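Local coordinates for protein chitinase A (Pteris ryukyuensis, PDB 4RL3) that probably hydrolyses the glycosidic bonds of chitin through its glycoside hydrolase family 18 catalytic domain, the part of the longer protein described here, at residues D82-G86 with S87-F91; S105-T108 with S109-N112; S136-G139 with Q140-T143; S256-K259 with F260-Q264. One frame throughout, in Å; residues are numbered along the deposited sequence.

Interaction 1. Residues D82-G86 with S87-F91; sequences DTISG and SPVQF
V89 lays its CG2 methyl against the backbone of T83, in the hairpin of strands 83-84 and 87-88. V89 CB lies 3.7 Å from D82 O. With chi1 at 178°, CG1 points away from the backbone N, which leaves V89 CG2 facing the neighbouring strand, 3.4 Å from T83 C. That methyl also meets I84, whose CG2 is 3.8 Å from V89 CG2, the two side chains crossing at about a right angle.

Three backbone hydrogen bonds hold this ladder. V89 N donates to D82 O, I84 N reaches S87 O at 2.7 Å, and S87 N returns to I84 O across a type I' turn. T83 and P88 form a non-hydrogen-bonded antiparallel pair, and I84 and S87 a hydrogen-bonded one. S85 and G86 take left-handed backbone angles at the turn, while S85 OG is bonded to S40 O.

Beside the hairpin, D82 OD1 bonds to H125 NE2, and the D82 side chain lies about 5 Å from a bound magnesium ion. The chemistry of the contact is thus mixed: main-chain bonds fix the register, and the buried I84 and V89 give one side of it an apolar lining.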
loop_
_atom_site.group_PDB
_atom_site.type_symbol
_atom_site.label_atom_id
_atom_site.label_comp_id
_atom_site.label_asym_id
_atom_site.label_seq_id
_atom_site.Cartn_x
_atom_site.Cartn_y
_atom_site.Cartn_z
ATOM N N ASP A 82 0.450 -11.247 2.108
ATOM C CA ASP A 82 0.621 -12.298 3.105
ATOM C C ASP A 82 0.901 -13.654 2.451
ATOM O O ASP A 82 1.939 -14.269 2.719
ATOM C CB ASP A 82 -0.639 -12.352 3.982
ATOM C CG ASP A 82 -0.532 -13.316 5.152
ATOM O OD1 ASP A 82 0.544 -13.893 5.416
ATOM O OD2 ASP A 82 -1.573 -13.500 5.819
ATOM N N THR A 83 -0.003 -14.096 1.577
ATOM C CA THR A 83 0.039 -15.458 1.056
ATOM C C THR A 83 -0.066 -15.543 -0.456
ATOM O O THR A 83 -0.536 -14.620 -1.120
ATOM C CB THR A 83 -1.097 -16.323 1.649
ATOM O OG1 THR A 83 -2.361 -15.715 1.373
ATOM C CG2 THR A 83 -0.916 -16.484 3.133
ATOM N N ILE A 84 0.389 -16.682 -0.972
ATOM C CA ILE A 84 0.289 -17.031 -2.386
ATOM C C ILE A 84 -0.244 -18.458 -2.399
ATOM O O ILE A 84 0.410 -19.367 -1.898
ATOM C CB ILE A 84 1.651 -16.898 -3.132
ATOM C CG1 ILE A 84 1.587 -17.495 -4.545
ATOM C CG2 ILE A 84 2.795 -17.547 -2.361
ATOM C CD1 ILE A 84 0.609 -16.804 -5.458
ATOM N N SER A 85 -1.454 -18.639 -2.927
ATOM C CA SER A 85 -2.118 -19.949 -2.904
ATOM C C SER A 85 -2.023 -20.584 -1.514
ATOM O O SER A 85 -1.738 -21.775 -1.381
ATOM C CB SER A 85 -1.535 -20.870 -3.982
ATOM O OG SER A 85 -1.691 -20.294 -5.268
ATOM N N GLY A 86 -2.240 -19.772 -0.484
ATOM C CA GLY A 86 -2.219 -20.237 0.906
ATOM C C GLY A 86 -0.872 -20.320 1.617
ATOM O O GLY A 86 -0.832 -20.487 2.842
ATOM N N SER A 87 0.228 -20.226 0.865
ATOM C CA SER A 87 1.581 -20.310 1.421
ATOM C C SER A 87 2.096 -18.897 1.696
ATOM O O SER A 87 1.741 -17.978 0.968
ATOM C CB SER A 87 2.531 -20.985 0.437
ATOM O OG SER A 87 2.263 -22.379 0.324
ATOM N N PRO A 88 2.933 -18.724 2.735
ATOM C CA PRO A 88 3.490 -17.393 2.999
ATOM C C PRO A 88 4.381 -16.883 1.866
ATOM O O PRO A 88 5.206 -17.626 1.324
ATOM C CB PRO A 88 4.293 -17.594 4.294
ATOM C CG PRO A 88 3.701 -18.820 4.917
ATOM C CD PRO A 88 3.349 -19.694 3.762
ATOM N N VAL A 89 4.190 -15.617 1.508
ATOM C CA VAL A 89 5.034 -14.977 0.518
ATOM C C VAL A 89 6.348 -14.615 1.195
ATOM O O VAL A 89 6.519 -13.510 1.709
ATOM C CB VAL A 89 4.352 -13.733 -0.094
ATOM C CG1 VAL A 89 5.286 -13.047 -1.088
ATOM C CG2 VAL A 89 3.055 -14.120 -0.776
ATOM N N GLN A 90 7.285 -15.556 1.177
ATOM C CA GLN A 90 8.616 -15.350 1.726
ATOM C C GLN A 90 9.435 -14.540 0.744
ATOM O O GLN A 90 9.582 -14.946 -0.417
ATOM C CB GLN A 90 9.321 -16.696 1.951
ATOM C CG GLN A 90 8.722 -17.520 3.074
ATOM C CD GLN A 90 8.964 -16.909 4.437
ATOM O OE1 GLN A 90 9.744 -15.961 4.590
ATOM N NE2 GLN A 90 8.306 -17.461 5.450
ATOM N N PHE A 91 9.961 -13.395 1.175
ATOM C CA PHE A 91 10.865 -12.676 0.294
ATOM C C PHE A 91 12.100 -13.538 0.065
ATOM O O PHE A 91 12.714 -14.015 1.010
ATOM C CB PHE A 91 11.292 -11.321 0.858
ATOM C CG PHE A 91 12.063 -10.501 -0.140
ATOM C CD1 PHE A 91 13.423 -10.701 -0.319
ATOM C CD2 PHE A 91 11.412 -9.583 -0.940
ATOM C CE1 PHE A 91 14.124 -9.979 -1.258
ATOM C CE2 PHE A 91 12.111 -8.851 -1.878
ATOM C CZ PHE A 91 13.464 -9.056 -2.042
#

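Interaction 2. Residues S105-T108 with S109-N112; sequences SSLT and SLIN
S109 places its hydroxyl over the carbonyl of S105, one helical turn back, and OG donates to S105 O at 3.1 Å. The same oxygen receives S109 N at 3.0 Å, and the two donors arrive from opposite faces of the carbonyl plane, so a single acceptor is gripped twice by one residue. Beside its own backbone N, with chi1 at -62°, OG is carried back along the helix to meet that carbonyl. The following i to i+4 bonds run from L110 N to S106 O, from I111 N to L107 O and from N112 N to T108 O.

Among the apolar groups, I111 folds its CG1 branch back over the preceding turn, bringing CD1 to 3.2 Å from L107 O. L107 and L110 meet through their CD2 methyls, 4.2 Å apart, with the side chains at a slant to each other. The T108 and N112 side chains run alongside each other in one direction; the T108 CG2 methyl is 3.7 Å from N112 ND2.

Further out, hydroxyls of S105-T108 look back along the helix: T108 OG1 bonds to V104 O, S105 OG to A101 O, and S106 OG to N102 O as well as to F49 N. On the buried side L107 touches F49 and L141, L110 touches W53 and I111 touches I151. The pattern is that of an amphipathic outer helix of a TIM barrel, the fold of family 18: helix 96-114 turns its leucines and isoleucine inward and S105, S109 and N112 to the surface.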
loop_
_atom_site.group_PDB
_atom_site.type_symbol
_atom_site.label_atom_id
_atom_site.label_comp_id
_atom_site.label_asym_id
_atom_site.label_seq_id
_atom_site.Cartn_x
_atom_site.Cartn_y
_atom_site.Cartn_z
ATOM N N SER A 105 12.662 -4.803 -14.330
ATOM C CA SER A 105 12.176 -5.062 -15.684
ATOM C C SER A 105 10.727 -5.550 -15.696
ATOM O O SER A 105 9.911 -5.014 -16.425
ATOM C CB SER A 105 13.081 -6.049 -16.421
ATOM O OG SER A 105 13.148 -7.307 -15.772
ATOM N N SER A 106 10.412 -6.562 -14.897
ATOM C CA SER A 106 9.043 -7.085 -14.867
ATOM C C SER A 106 8.024 -6.069 -14.361
ATOM O O SER A 106 6.919 -5.992 -14.900
ATOM C CB SER A 106 8.928 -8.401 -14.112
ATOM O OG SER A 106 9.142 -8.256 -12.720
ATOM N N LEU A 107 8.382 -5.267 -13.353
ATOM C CA LEU A 107 7.445 -4.240 -12.880
ATOM C C LEU A 107 7.345 -3.075 -13.858
ATOM O O LEU A 107 6.278 -2.495 -14.014
ATOM C CB LEU A 107 7.798 -3.771 -11.469
ATOM C CG LEU A 107 7.503 -4.830 -10.403
ATOM C CD1 LEU A 107 8.118 -4.435 -9.073
ATOM C CD2 LEU A 107 6.008 -5.064 -10.244
ATOM N N THR A 108 8.427 -2.758 -14.573
ATOM C CA THR A 108 8.334 -1.728 -15.598
ATOM C C THR A 108 7.349 -2.178 -16.670
ATOM O O THR A 108 6.478 -1.413 -17.089
ATOM C CB THR A 108 9.705 -1.393 -16.207
ATOM O OG1 THR A 108 10.525 -0.786 -15.196
ATOM C CG2 THR A 108 9.562 -0.410 -17.375
ATOM N N SER A 109 7.463 -3.425 -17.097
ATOM C CA SER A 109 6.532 -3.957 -18.094
ATOM C C SER A 109 5.090 -3.889 -17.607
ATOM O O SER A 109 4.206 -3.487 -18.354
ATOM C CB SER A 109 6.887 -5.388 -18.440
ATOM O OG SER A 109 8.186 -5.450 -19.013
ATOM N N LEU A 110 4.872 -4.267 -16.348
ATOM C CA LEU A 110 3.531 -4.297 -15.776
ATOM C C LEU A 110 2.965 -2.896 -15.640
ATOM O O LEU A 110 1.798 -2.657 -15.948
ATOM C CB LEU A 110 3.555 -4.995 -14.412
ATOM C CG LEU A 110 2.212 -5.199 -13.711
ATOM C CD1 LEU A 110 1.351 -6.183 -14.490
ATOM C CD2 LEU A 110 2.444 -5.687 -12.287
ATOM N N ILE A 111 3.794 -1.971 -15.170
ATOM C CA ILE A 111 3.395 -0.568 -15.012
ATOM C C ILE A 111 3.006 0.047 -16.354
ATOM O O ILE A 111 1.997 0.757 -16.461
ATOM C CB ILE A 111 4.527 0.234 -14.339
ATOM C CG1 ILE A 111 4.604 -0.139 -12.856
ATOM C CG2 ILE A 111 4.317 1.742 -14.489
ATOM C CD1 ILE A 111 5.930 0.172 -12.194
ATOM N N ASN A 112 3.784 -0.236 -17.389
ATOM C CA ASN A 112 3.448 0.257 -18.717
ATOM C C ASN A 112 2.188 -0.393 -19.272
ATOM O O ASN A 112 1.387 0.293 -19.904
ATOM C CB ASN A 112 4.630 0.073 -19.663
ATOM C CG ASN A 112 5.747 1.047 -19.369
ATOM O OD1 ASN A 112 5.510 2.126 -18.820
ATOM N ND2 ASN A 112 6.976 0.680 -19.736
#

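Interaction 3. Residues S136-G139 with Q140-T143; sequences SCIG and QLIT
Within helix 131-147 the backbone keeps regular alpha-helical angles, and four successive i to i+4 bonds link S136-G139 to Q140-T143, from Q140 N to S136 O through to T143 N to G139 O. Two polar side chains add bonds of their own. Q140 runs back along the helix as an extended chain, with chi1 at -73° aiming it toward the preceding turn, and Q140 NE2 reaches S136 OG at 2.9 Å. The hydroxyl lies almost in the plane of the amide, 8° out of it, although the N-H approach is bent to 140°. A second, weak bond runs from NE2 to S136 O at 3.4 Å, so S136 meets this amide through both its side chain and its carbonyl.

One turn further on, T143 OG1 donates to G139 O at 2.7 Å. It comes from above the carbonyl plane, on the face opposite T143 N, and G139 O therefore accepts twice from the same residue.

The helix is the crossover of a beta-alpha-beta unit between strands 118-123 and 153-156 of the barrel. Its apolar side faces the first of these strands, where I138 and I142 touch I121 and L141 touches I119. Between the isoleucines, I138 CG2 meets I142 CD1 at 3.8 Å. T143 packs against Y173 of helix 163-173 and, with I142, against V176.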
loop_
_atom_site.group_PDB
_atom_site.type_symbol
_atom_site.label_atom_id
_atom_site.label_comp_id
_atom_site.label_asym_id
_atom_site.label_seq_id
_atom_site.Cartn_x
_atom_site.Cartn_y
_atom_site.Cartn_z
ATOM N N SER A 136 18.580 -4.004 0.349
ATOM C CA SER A 136 19.299 -3.757 -0.889
ATOM C C SER A 136 18.410 -3.982 -2.116
ATOM O O SER A 136 18.376 -3.162 -3.022
ATOM C CB SER A 136 20.518 -4.671 -0.972
ATOM O OG SER A 136 21.278 -4.379 -2.135
ATOM N N CYS A 137 17.684 -5.095 -2.126
ATOM C CA CYS A 137 16.803 -5.409 -3.257
ATOM C C CYS A 137 15.750 -4.321 -3.468
ATOM O O CYS A 137 15.569 -3.815 -4.576
ATOM C CB CYS A 137 16.088 -6.749 -3.037
ATOM S SG CYS A 137 17.138 -8.195 -3.304
ATOM N N ILE A 138 15.043 -3.975 -2.406
ATOM C CA ILE A 138 13.932 -3.037 -2.531
ATOM C C ILE A 138 14.421 -1.608 -2.770
ATOM O O ILE A 138 13.841 -0.874 -3.581
ATOM C CB ILE A 138 13.017 -3.075 -1.289
ATOM C CG1 ILE A 138 12.387 -4.464 -1.124
ATOM C CG2 ILE A 138 11.945 -1.992 -1.358
ATOM C CD1 ILE A 138 11.579 -4.950 -2.300
ATOM N N GLY A 139 15.468 -1.205 -2.061
ATOM C CA GLY A 139 16.013 0.130 -2.238
ATOM C C GLY A 139 16.480 0.354 -3.665
ATOM O O GLY A 139 16.213 1.397 -4.279
ATOM N N GLN A 140 17.163 -0.637 -4.220
ATOM C CA GLN A 140 17.615 -0.560 -5.617
ATOM C C GLN A 140 16.441 -0.542 -6.591
ATOM O O GLN A 140 16.449 0.195 -7.561
ATOM C CB GLN A 140 18.529 -1.733 -5.943
ATOM C CG GLN A 140 19.903 -1.629 -5.326
ATOM C CD GLN A 140 20.808 -2.738 -5.828
ATOM O OE1 GLN A 140 21.172 -2.758 -7.004
ATOM N NE2 GLN A 140 21.154 -3.677 -4.961
ATOM N N LEU A 141 15.439 -1.382 -6.340
ATOM C CA LEU A 141 14.236 -1.430 -7.173
ATOM C C LEU A 141 13.574 -0.051 -7.237
ATOM O O LEU A 141 13.293 0.464 -8.317
ATOM C CB LEU A 141 13.261 -2.465 -6.616
ATOM C CG LEU A 141 11.854 -2.486 -7.210
ATOM C CD1 LEU A 141 11.898 -2.782 -8.706
ATOM C CD2 LEU A 141 10.992 -3.495 -6.483
ATOM N N ILE A 142 13.344 0.550 -6.072
ATOM C CA ILE A 142 12.674 1.853 -6.033
ATOM C C ILE A 142 13.531 2.935 -6.692
ATOM O O ILE A 142 13.040 3.761 -7.466
ATOM C CB ILE A 142 12.314 2.265 -4.589
ATOM C CG1 ILE A 142 11.266 1.322 -4.017
ATOM C CG2 ILE A 142 11.809 3.695 -4.555
ATOM C CD1 ILE A 142 11.063 1.468 -2.519
ATOM N N THR A 143 14.823 2.916 -6.383
ATOM C CA THR A 143 15.751 3.917 -6.885
ATOM C C THR A 143 15.815 3.860 -8.410
ATOM O O THR A 143 15.751 4.899 -9.084
ATOM C CB THR A 143 17.152 3.718 -6.273
ATOM O OG1 THR A 143 17.084 3.937 -4.859
ATOM C CG2 THR A 143 18.171 4.661 -6.893
#

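Interaction 4. Residues S256-K259 with F260-Q264; sequences SSAK and FQYEQ
This is a surface contact at a helix start, where the turn after helix 250-254 leads into the C-terminal helix 261-271. A type II' turn runs from A258 to Q261, and it is tied by the side chain of Q261. Q261 NE2 donates to A258 O at 2.9 Å, and the bond is nearly straight. The N-H arrives in the carbonyl plane, on a lone pair, while the oxygen lies within 6° of the amide plane of Q261. With chi1 at 69°, the extended Q261 chain reaches back alongside the turn to A258. The CB of A258 then sits 3.9 Å from Y262 CE2, meeting the ring obliquely, and Q261 CG covers one face of that ring.

F260 occupies the N-cap position, and just beyond it a water bridges the turn to the first helical residues. It donates to K259 O at 2.7 Å and to E263 OE2 at 2.8 Å, and accepts from Y262 N at 3.0 Å, so the N-H of Y262 at the helix start is satisfied through solvent. The other carboxylate oxygen of E263 bonds to S253 OG. K259 directs its amine to Y254, bonding the carbonyl and making a cation-pi contact with the ring.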
loop_
_atom_site.group_PDB
_atom_site.type_symbol
_atom_site.label_atom_id
_atom_site.label_comp_id
_atom_site.label_asym_id
_atom_site.label_seq_id
_atom_site.Cartn_x
_atom_site.Cartn_y
_atom_site.Cartn_z
ATOM N N SER A 256 -18.611 -5.825 3.143
ATOM C CA SER A 256 -19.046 -5.431 4.486
ATOM C C SER A 256 -20.464 -4.857 4.502
ATOM O O SER A 256 -20.957 -4.348 3.490
ATOM C CB SER A 256 -18.085 -4.391 5.065
ATOM O OG SER A 256 -18.313 -3.096 4.524
ATOM N N SER A 257 -21.104 -4.895 5.668
ATOM C CA SER A 257 -22.424 -4.287 5.803
ATOM C C SER A 257 -22.347 -2.752 5.718
ATOM O O SER A 257 -23.281 -2.111 5.224
ATOM C CB SER A 257 -23.105 -4.735 7.099
ATOM O OG SER A 257 -22.336 -4.375 8.213
ATOM N N ALA A 258 -21.225 -2.176 6.146
ATOM C CA ALA A 258 -21.045 -0.724 6.113
ATOM C C ALA A 258 -20.772 -0.198 4.706
ATOM O O ALA A 258 -20.840 1.006 4.473
ATOM C CB ALA A 258 -19.925 -0.285 7.053
ATOM N N LYS A 259 -20.467 -1.095 3.777
ATOM C CA LYS A 259 -20.118 -0.718 2.412
ATOM C C LYS A 259 -19.028 0.377 2.415
ATOM O O LYS A 259 -18.032 0.216 3.139
ATOM C CB LYS A 259 -21.379 -0.423 1.583
ATOM C CG LYS A 259 -22.241 -1.673 1.360
ATOM C CD LYS A 259 -21.537 -2.678 0.453
ATOM C CE LYS A 259 -22.447 -3.776 -0.082
ATOM N NZ LYS A 259 -21.888 -4.393 -1.318
ATOM N N PHE A 260 -19.180 1.455 1.646
ATOM C CA PHE A 260 -18.083 2.404 1.444
ATOM C C PHE A 260 -18.228 3.731 2.187
ATOM O O PHE A 260 -17.601 4.719 1.817
ATOM C CB PHE A 260 -17.879 2.663 -0.051
ATOM C CG PHE A 260 -17.433 1.451 -0.821
ATOM C CD1 PHE A 260 -16.075 1.178 -0.979
ATOM C CD2 PHE A 260 -18.352 0.591 -1.394
ATOM C CE1 PHE A 260 -15.652 0.068 -1.694
ATOM C CE2 PHE A 260 -17.928 -0.525 -2.104
ATOM C CZ PHE A 260 -16.583 -0.779 -2.260
ATOM N N GLN A 261 -19.031 3.757 3.243
ATOM C CA GLN A 261 -19.266 5.011 3.945
ATOM C C GLN A 261 -18.005 5.582 4.579
ATOM O O GLN A 261 -17.851 6.800 4.653
ATOM C CB GLN A 261 -20.387 4.888 4.980
ATOM C CG GLN A 261 -20.089 4.024 6.194
ATOM C CD GLN A 261 -21.354 3.710 6.967
ATOM O OE1 GLN A 261 -21.810 4.504 7.797
ATOM N NE2 GLN A 261 -21.941 2.559 6.682
ATOM N N TYR A 262 -17.087 4.730 5.023
ATOM C CA TYR A 262 -15.873 5.241 5.666
ATOM C C TYR A 262 -14.836 5.777 4.666
ATOM O O TYR A 262 -14.101 6.712 4.985
ATOM C CB TYR A 262 -15.274 4.187 6.592
ATOM C CG TYR A 262 -16.203 3.829 7.716
ATOM C CD1 TYR A 262 -16.627 4.799 8.620
ATOM C CD2 TYR A 262 -16.675 2.532 7.874
ATOM C CE1 TYR A 262 -17.482 4.485 9.659
ATOM C CE2 TYR A 262 -17.531 2.211 8.919
ATOM C CZ TYR A 262 -17.926 3.191 9.800
ATOM O OH TYR A 262 -18.779 2.865 10.835
ATOM N N GLU A 263 -14.815 5.226 3.451
ATOM C CA GLU A 263 -14.017 5.806 2.366
ATOM C C GLU A 263 -14.435 7.254 2.145
ATOM O O GLU A 263 -13.600 8.152 1.995
ATOM C CB GLU A 263 -14.230 5.042 1.056
ATOM C CG GLU A 263 -13.402 3.776 0.863
ATOM C CD GLU A 263 -13.906 2.563 1.627
ATOM O OE1 GLU A 263 -13.290 1.487 1.470
ATOM O OE2 GLU A 263 -14.908 2.643 2.379
ATOM N N GLN A 264 -15.740 7.470 2.096
ATOM C CA GLN A 264 -16.274 8.812 1.884
ATOM C C GLN A 264 -15.931 9.739 3.043
ATOM O O GLN A 264 -15.467 10.869 2.838
ATOM C CB GLN A 264 -17.785 8.734 1.683
ATOM C CG GLN A 264 -18.483 10.082 1.586
ATOM C CD GLN A 264 -18.915 10.626 2.933
ATOM O OE1 GLN A 264 -18.575 11.757 3.315
ATOM N NE2 GLN A 264 -19.627 9.824 3.674
HETATM O O HOH W 1 -16.464 1.877 4.548
#

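In the fold
Following the chain from the N terminus, the four contacts come strictly in series, all of them local, with none enclosing or crossing another. Interaction 1 closes the small hairpin after strand 73-81. Interactions 2 and 3 join consecutive turns within helices 96-114 and 131-147, their centres about 15 Å apart. These two touch where L107 CD1 meets L141 CD2 at 4.0 Å. Interaction 1 joins interaction 3 through the F91 ring, whose CZ lies 3.6 Å from C137 CB, so interaction 3 touches each of the other two, while interactions 1 and 2 do not meet. Interaction 4, spanning the turn that starts the last helix, touches none of them; its centre is about 35 Å from that of interaction 3.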